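Local coordinates for protein hydrazine synthase alpha subunit (Candidatus Kuenenia stuttgartiensis, PDB 5C2V) that catalyses the condensation of hydroxylamine with ammonia to give hydrazine, the second half-reaction of the anammox hydrazine synthase complex, and carries two c-type hemes, at residues E472-S475 with T476-R479; V644-R648 with D649-I653; G698-P701 with N702-G705. All blocks are in the same frame, centred on the assembly; numbering follows the deposited sequence.

In the fold
Three local arrangements are compared here. Contact 1, at the surface in a loop between strands 461-467 and 503-510, lies in the middle domain; contacts 2 and 3 lie in the cytochrome c part of the chain. Contact 2 is mostly buried and caps helix 646-657 with charged and backbone bonds, while contact 3 is a partly buried piece of the loop between helices 687-692 and 717-722. Both loops turn on an aspartate that accepts backbone N-H groups; contact 1 adds a phenylalanine face, contact 3 a lysine. Contacts 1 and 2 come within about 5 Å at their nearest atoms, and both meet Y776 of the C-terminal tail.

Contact 1: residues E472-S475 with T476-R479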
loop_
_atom_site.group_PDB
_atom_site.type_symbol
_atom_site.label_atom_id
_atom_site.label_comp_id
_atom_site.label_asym_id
_atom_site.label_seq_id
_atom_site.Cartn_x
_atom_site.Cartn_y
_atom_site.Cartn_z
ATOM N N GLU D 472 -32.220 0.961 7.165
ATOM C CA GLU D 472 -33.065 1.485 6.103
ATOM C C GLU D 472 -34.094 0.442 5.686
ATOM O O GLU D 472 -33.887 -0.283 4.712
ATOM C CB GLU D 472 -32.218 1.911 4.902
ATOM C CG GLU D 472 -31.131 2.930 5.227
ATOM C CD GLU D 472 -31.680 4.326 5.459
ATOM O OE1 GLU D 472 -32.856 4.571 5.120
ATOM O OE2 GLU D 472 -30.931 5.179 5.983
ATOM N N PRO D 473 -35.207 0.361 6.431
ATOM C CA PRO D 473 -36.262 -0.630 6.191
ATOM C C PRO D 473 -36.977 -0.423 4.859
ATOM O O PRO D 473 -37.364 -1.397 4.213
ATOM C CB PRO D 473 -37.220 -0.410 7.365
ATOM C CG PRO D 473 -36.997 1.005 7.772
ATOM C CD PRO D 473 -35.534 1.254 7.557
ATOM N N ASP D 474 -37.149 0.833 4.459
ATOM C CA ASP D 474 -37.808 1.149 3.197
ATOM C C ASP D 474 -36.776 1.265 2.079
ATOM O O ASP D 474 -35.931 2.159 2.091
ATOM C CB ASP D 474 -38.615 2.443 3.323
ATOM C CG ASP D 474 -39.399 2.766 2.067
ATOM O OD1 ASP D 474 -39.693 1.833 1.290
ATOM O OD2 ASP D 474 -39.728 3.953 1.862
ATOM N N SER D 475 -36.858 0.357 1.113
ATOM C CA SER D 475 -35.855 0.267 0.056
ATOM C C SER D 475 -36.029 1.341 -1.013
ATOM O O SER D 475 -35.173 1.504 -1.882
ATOM C CB SER D 475 -35.894 -1.119 -0.590
ATOM O OG SER D 475 -37.166 -1.385 -1.155
ATOM N N THR D 476 -37.142 2.066 -0.957
ATOM C CA THR D 476 -37.380 3.139 -1.914
ATOM C C THR D 476 -36.726 4.443 -1.456
ATOM O O THR D 476 -36.574 5.378 -2.241
ATOM C CB THR D 476 -38.890 3.370 -2.137
ATOM O OG1 THR D 476 -39.478 3.929 -0.956
ATOM C CG2 THR D 476 -39.583 2.057 -2.480
ATOM N N ARG D 477 -36.355 4.503 -0.180
ATOM C CA ARG D 477 -35.684 5.678 0.371
ATOM C C ARG D 477 -34.162 5.546 0.482
ATOM O O ARG D 477 -33.488 6.496 0.881
ATOM C CB ARG D 477 -36.265 6.011 1.746
ATOM C CG ARG D 477 -37.694 6.526 1.702
ATOM C CD ARG D 477 -37.746 7.970 1.227
ATOM N NE ARG D 477 -37.175 8.887 2.210
ATOM C CZ ARG D 477 -37.142 10.209 2.071
ATOM N NH1 ARG D 477 -37.649 10.777 0.985
ATOM N NH2 ARG D 477 -36.603 10.963 3.019
ATOM N N PHE D 478 -33.613 4.384 0.131
ATOM C CA PHE D 478 -32.180 4.153 0.318
ATOM C C PHE D 478 -31.525 3.435 -0.861
ATOM O O PHE D 478 -32.051 2.446 -1.375
ATOM C CB PHE D 478 -31.941 3.357 1.605
ATOM C CG PHE D 478 -30.498 2.994 1.839
ATOM C CD1 PHE D 478 -29.585 3.951 2.254
ATOM C CD2 PHE D 478 -30.060 1.692 1.661
ATOM C CE1 PHE D 478 -28.261 3.618 2.475
ATOM C CE2 PHE D 478 -28.737 1.352 1.881
ATOM C CZ PHE D 478 -27.836 2.317 2.288
ATOM N N ARG D 479 -30.363 3.934 -1.270
ATOM C CA ARG D 479 -29.628 3.368 -2.397
ATOM C C ARG D 479 -28.128 3.303 -2.115
ATOM O O ARG D 479 -27.537 4.264 -1.625
ATOM C CB ARG D 479 -29.887 4.187 -3.665
ATOM C CG ARG D 479 -29.211 3.642 -4.910
ATOM C CD ARG D 479 -29.734 2.259 -5.257
ATOM N NE ARG D 479 -28.959 1.635 -6.325
ATOM C CZ ARG D 479 -29.235 1.759 -7.619
ATOM N NH1 ARG D 479 -30.272 2.486 -8.011
ATOM N NH2 ARG D 479 -28.474 1.154 -8.521
HETATM O O HOH W 1 -33.488 7.331 3.885
#
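E472 and F478 make the apolar part of this surface loop: CG of E472 rests over one face of the F478 ring, 3.7 Å from its centroid, a CH-pi contact. A bend at chi2 (-74°) folds the glutamate chain back, and its carboxylate plane lies almost parallel to the ring, 8° away. Outside the loop, M176, S493 and N495 pack against the phenylalanine, which is buried. The polar end of E472 is held by a water that donates to its OE1 and to O of R477, both at 3.1 Å, and OE2 takes a weak bond from N495; a calcium ion lies about 5 Å from this side chain. The remaining bonds centre on D474. Its carbonyl O accepts N of R477 at 3.3 Å, which closes the turn. Its OD1 takes a long, weak bond from N of T476 (3.4 Å). T476 OG1 lies 2.8 Å from D474 OD2 and 3.1 Å from OD1, and its single proton can serve either, weakly. CG of R477 lies against OD2. The arrangement is a type I beta turn from D474 to R477, with a weakly bonded Asx turn at D474 over its start, in the heme-binding middle domain between strands 461-467 and 503-510, where R477 reaches O of Y776 in the C-terminal tail by a weak bond.

Contact 2: residues V644-R648 with D649-I653; sequences VDFRR and DIQPI
OD2 of D649 takes one hydrogen bond, from N of D645 at 2.9 Å on the anti side of the carboxylate, and lies 3.5 Å from NH1 of R648. The latter is a long contact of charges alone, the oxygen sitting over the guanidinium face. The D645 N bond and the N-cap bonds of the D645 carboxylate fasten the start of helix 646-657; the former resembles half of a capping box, but comes from one residue further along. In the other direction, OD1 of D645 takes weak bonds from N of R647 and N of R648. R647 then seizes the same carboxylate side-on, NE to OD1 at 2.8 Å and NH2 to OD2 at 2.7 Å; its NH1 bridges to D768 and D774, both ligands of a calcium ion. Backbone bonds continue inward: N of D649 to O of D645, then a wider pi-type turn from N of Q651 to O of F646. CE1 of F646 lies 3.6 Å from CG2 of I650, and Q651 OE1 sits near CE2, both obliquely to the ring. Outside the segments the ring meets Y689 edge-to-face and touches W760 of helix 751-762. Q651 NE2 bonds to D655 and OE1 to S686. The helix leads directly to C658, which binds the bis-histidine heme covalently. It is kinked at P652, whose N makes no bond to the turn before; P652 CD lies 3.5 Å from O of R647.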
loop_
_atom_site.group_PDB
_atom_site.type_symbol
_atom_site.label_atom_id
_atom_site.label_comp_id
_atom_site.label_asym_id
_atom_site.label_seq_id
_atom_site.Cartn_x
_atom_site.Cartn_y
_atom_site.Cartn_z
ATOM N N VAL D 644 -24.538 16.927 12.692
ATOM C CA VAL D 644 -24.582 17.916 11.623
ATOM C C VAL D 644 -25.083 17.285 10.328
ATOM O O VAL D 644 -24.442 16.396 9.769
ATOM C CB VAL D 644 -23.202 18.552 11.377
ATOM C CG1 VAL D 644 -23.298 19.611 10.290
ATOM C CG2 VAL D 644 -22.662 19.157 12.662
ATOM N N ASP D 645 -26.239 17.748 9.863
ATOM C CA ASP D 645 -26.834 17.248 8.630
ATOM C C ASP D 645 -26.704 18.292 7.525
ATOM O O ASP D 645 -27.022 19.463 7.733
ATOM C CB ASP D 645 -28.302 16.882 8.855
ATOM C CG ASP D 645 -28.912 16.158 7.673
ATOM O OD1 ASP D 645 -29.420 16.837 6.754
ATOM O OD2 ASP D 645 -28.890 14.909 7.664
ATOM N N PHE D 646 -26.238 17.866 6.355
ATOM C CA PHE D 646 -25.946 18.790 5.261
ATOM C C PHE D 646 -27.183 19.541 4.773
ATOM O O PHE D 646 -27.108 20.721 4.434
ATOM C CB PHE D 646 -25.305 18.043 4.090
ATOM C CG PHE D 646 -24.869 18.941 2.967
ATOM C CD1 PHE D 646 -23.661 19.614 3.032
ATOM C CD2 PHE D 646 -25.666 19.113 1.847
ATOM C CE1 PHE D 646 -23.255 20.442 2.003
ATOM C CE2 PHE D 646 -25.267 19.940 0.814
ATOM C CZ PHE D 646 -24.060 20.605 0.892
ATOM N N ARG D 647 -28.317 18.853 4.739
ATOM C CA ARG D 647 -29.553 19.440 4.235
ATOM C C ARG D 647 -30.147 20.443 5.220
ATOM O O ARG D 647 -30.618 21.510 4.827
ATOM C CB ARG D 647 -30.571 18.342 3.932
ATOM C CG ARG D 647 -30.014 17.216 3.083
ATOM C CD ARG D 647 -30.786 15.931 3.306
ATOM N NE ARG D 647 -30.643 15.445 4.673
ATOM C CZ ARG D 647 -31.261 14.373 5.153
ATOM N NH1 ARG D 647 -32.071 13.668 4.374
ATOM N NH2 ARG D 647 -31.070 14.005 6.413
ATOM N N ARG D 648 -30.124 20.085 6.498
ATOM C CA ARG D 648 -30.714 20.912 7.545
ATOM C C ARG D 648 -29.808 22.065 7.978
ATOM O O ARG D 648 -30.287 23.156 8.290
ATOM C CB ARG D 648 -31.055 20.045 8.758
ATOM C CG ARG D 648 -31.840 20.763 9.841
ATOM C CD ARG D 648 -31.274 20.448 11.214
ATOM N NE ARG D 648 -31.171 19.011 11.449
ATOM C CZ ARG D 648 -30.417 18.464 12.397
ATOM N NH1 ARG D 648 -29.694 19.234 13.198
ATOM N NH2 ARG D 648 -30.382 17.146 12.542
ATOM N N ASP D 649 -28.502 21.820 7.993
ATOM C CA ASP D 649 -27.556 22.755 8.596
ATOM C C ASP D 649 -26.717 23.528 7.574
ATOM O O ASP D 649 -26.797 24.754 7.500
ATOM C CB ASP D 649 -26.636 22.008 9.566
ATOM C CG ASP D 649 -27.400 21.339 10.697
ATOM O OD1 ASP D 649 -28.388 21.932 11.178
ATOM O OD2 ASP D 649 -27.020 20.219 11.099
ATOM N N ILE D 650 -25.907 22.809 6.802
ATOM C CA ILE D 650 -24.937 23.428 5.896
ATOM C C ILE D 650 -25.560 24.109 4.671
ATOM O O ILE D 650 -25.230 25.258 4.351
ATOM C CB ILE D 650 -23.915 22.386 5.399
ATOM C CG1 ILE D 650 -23.260 21.670 6.583
ATOM C CG2 ILE D 650 -22.865 23.044 4.516
ATOM C CD1 ILE D 650 -22.605 22.604 7.578
ATOM N N GLN D 651 -26.448 23.392 3.987
ATOM C CA GLN D 651 -27.045 23.884 2.744
ATOM C C GLN D 651 -27.716 25.261 2.859
ATOM O O GLN D 651 -27.542 26.088 1.968
ATOM C CB GLN D 651 -28.056 22.867 2.200
ATOM C CG GLN D 651 -28.700 23.283 0.882
ATOM C CD GLN D 651 -27.768 23.117 -0.305
ATOM O OE1 GLN D 651 -27.232 22.035 -0.542
ATOM N NE2 GLN D 651 -27.569 24.195 -1.056
ATOM N N PRO D 652 -28.487 25.518 3.936
ATOM C CA PRO D 652 -29.048 26.873 4.037
ATOM C C PRO D 652 -27.973 27.953 4.164
ATOM O O PRO D 652 -28.137 29.049 3.621
ATOM C CB PRO D 652 -29.901 26.805 5.307
ATOM C CG PRO D 652 -30.254 25.369 5.442
ATOM C CD PRO D 652 -29.041 24.629 4.974
ATOM N N ILE D 653 -26.890 27.642 4.871
ATOM C CA ILE D 653 -25.761 28.559 4.984
ATOM C C ILE D 653 -25.174 28.826 3.603
ATOM O O ILE D 653 -24.854 29.968 3.261
ATOM C CB ILE D 653 -24.658 28.005 5.908
ATOM C CG1 ILE D 653 -25.229 27.660 7.283
ATOM C CG2 ILE D 653 -23.518 29.004 6.039
ATOM C CD1 ILE D 653 -24.210 27.065 8.232
#

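Contact 3: residues G698-P701 with N702-G705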
loop_
_atom_site.group_PDB
_atom_site.type_symbol
_atom_site.label_atom_id
_atom_site.label_comp_id
_atom_site.label_asym_id
_atom_site.label_seq_id
_atom_site.Cartn_x
_atom_site.Cartn_y
_atom_site.Cartn_z
ATOM N N GLY D 698 -4.933 13.026 -9.187
ATOM C CA GLY D 698 -3.655 12.832 -8.531
ATOM C C GLY D 698 -3.743 12.807 -7.017
ATOM O O GLY D 698 -2.721 12.797 -6.332
ATOM N N LYS D 699 -4.963 12.802 -6.491
ATOM C CA LYS D 699 -5.163 12.733 -5.048
ATOM C C LYS D 699 -6.010 11.529 -4.654
ATOM O O LYS D 699 -7.084 11.304 -5.211
ATOM C CB LYS D 699 -5.819 14.015 -4.526
ATOM C CG LYS D 699 -6.137 13.964 -3.037
ATOM C CD LYS D 699 -6.946 15.168 -2.581
ATOM C CE LYS D 699 -6.133 16.445 -2.634
ATOM N NZ LYS D 699 -6.892 17.599 -2.078
ATOM N N ASP D 700 -5.509 10.758 -3.692
ATOM C CA ASP D 700 -6.249 9.639 -3.121
ATOM C C ASP D 700 -7.568 10.138 -2.536
ATOM O O ASP D 700 -7.571 10.985 -1.642
ATOM C CB ASP D 700 -5.408 8.945 -2.044
ATOM C CG ASP D 700 -5.968 7.593 -1.628
ATOM O OD1 ASP D 700 -7.144 7.300 -1.925
ATOM O OD2 ASP D 700 -5.221 6.817 -0.994
ATOM N N PRO D 701 -8.699 9.625 -3.047
ATOM C CA PRO D 701 -10.012 10.022 -2.526
ATOM C C PRO D 701 -10.216 9.594 -1.074
ATOM O O PRO D 701 -11.084 10.138 -0.391
ATOM C CB PRO D 701 -10.994 9.299 -3.457
ATOM C CG PRO D 701 -10.210 8.172 -4.041
ATOM C CD PRO D 701 -8.815 8.696 -4.183
ATOM N N ASN D 702 -9.424 8.629 -0.613
ATOM C CA ASN D 702 -9.446 8.233 0.790
ATOM C C ASN D 702 -8.921 9.361 1.672
ATOM O O ASN D 702 -9.277 9.465 2.845
ATOM C CB ASN D 702 -8.625 6.962 1.006
ATOM C CG ASN D 702 -9.215 5.761 0.291
ATOM O OD1 ASN D 702 -10.434 5.598 0.229
ATOM N ND2 ASN D 702 -8.351 4.914 -0.256
ATOM N N ILE D 703 -8.069 10.201 1.091
ATOM C CA ILE D 703 -7.600 11.407 1.757
ATOM C C ILE D 703 -8.648 12.507 1.630
ATOM O O ILE D 703 -9.215 12.954 2.627
ATOM C CB ILE D 703 -6.263 11.903 1.174
ATOM C CG1 ILE D 703 -5.173 10.846 1.362
ATOM C CG2 ILE D 703 -5.852 13.215 1.824
ATOM C CD1 ILE D 703 -3.843 11.230 0.751
ATOM N N GLY D 704 -8.903 12.940 0.399
ATOM C CA GLY D 704 -9.906 13.958 0.150
ATOM C C GLY D 704 -10.166 14.235 -1.318
ATOM O O GLY D 704 -9.635 13.557 -2.198
ATOM N N GLY D 705 -11.010 15.228 -1.574
ATOM C CA GLY D 705 -11.310 15.666 -2.925
ATOM C C GLY D 705 -10.690 17.014 -3.223
ATOM O O GLY D 705 -9.673 17.382 -2.634
HETATM O O HOH W 2 -9.178 13.102 -4.949
HETATM O O HOH W 3 -12.389 10.164 2.208
#
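The D700 carboxylate and the N702 amide are the flat groups here, their planes 59° apart as the two side chains cross. What meets the carboxylate is the backbone of N702: its N lies above the carboxylate plane, 54° out of it, and donates to OD1 at 2.9 Å. This is an Asx turn, which starts a single turn within the long loop between helices 687-692 and 717-722. ND2 of N702 also lies near OD1, but is badly turned for a bond. OD2 of D700 is taken by the hydroxyl of Y446. The torsion that places CG anti to N brings the carboxylate of D700 round to N702.

The carbonyl of D700 works twice. N of I703 reaches its O at 2.9 Å from above the carbonyl plane, and N of G704 reaches it at 3.1 Å within that plane, so a beta turn (D700 to I703) and an alpha turn (D700 to G704) share one acceptor. The I703 side chain leans on the D700 CB through CG1 and CD1, and outside the segments it packs on N709, P445 and Y446. These last two residues, with L487 of the middle domain, which touches P701, lie against this cytochrome c loop. P701 adds a CA-H...O contact to O of G704.

K699 reaches across to the end of the segment. Its chain is extended until a bend at chi3 (-69°), which brings NZ to O of G705 at 2.8 Å; a weak second bond goes to O of P732. Its methylene groups run alongside O of G704. That oxygen and O of K699 are also both within bonding distance of one water. A second water donates to O of P701 at 2.9 Å and, weakly, to O of N702 at 3.3 Å.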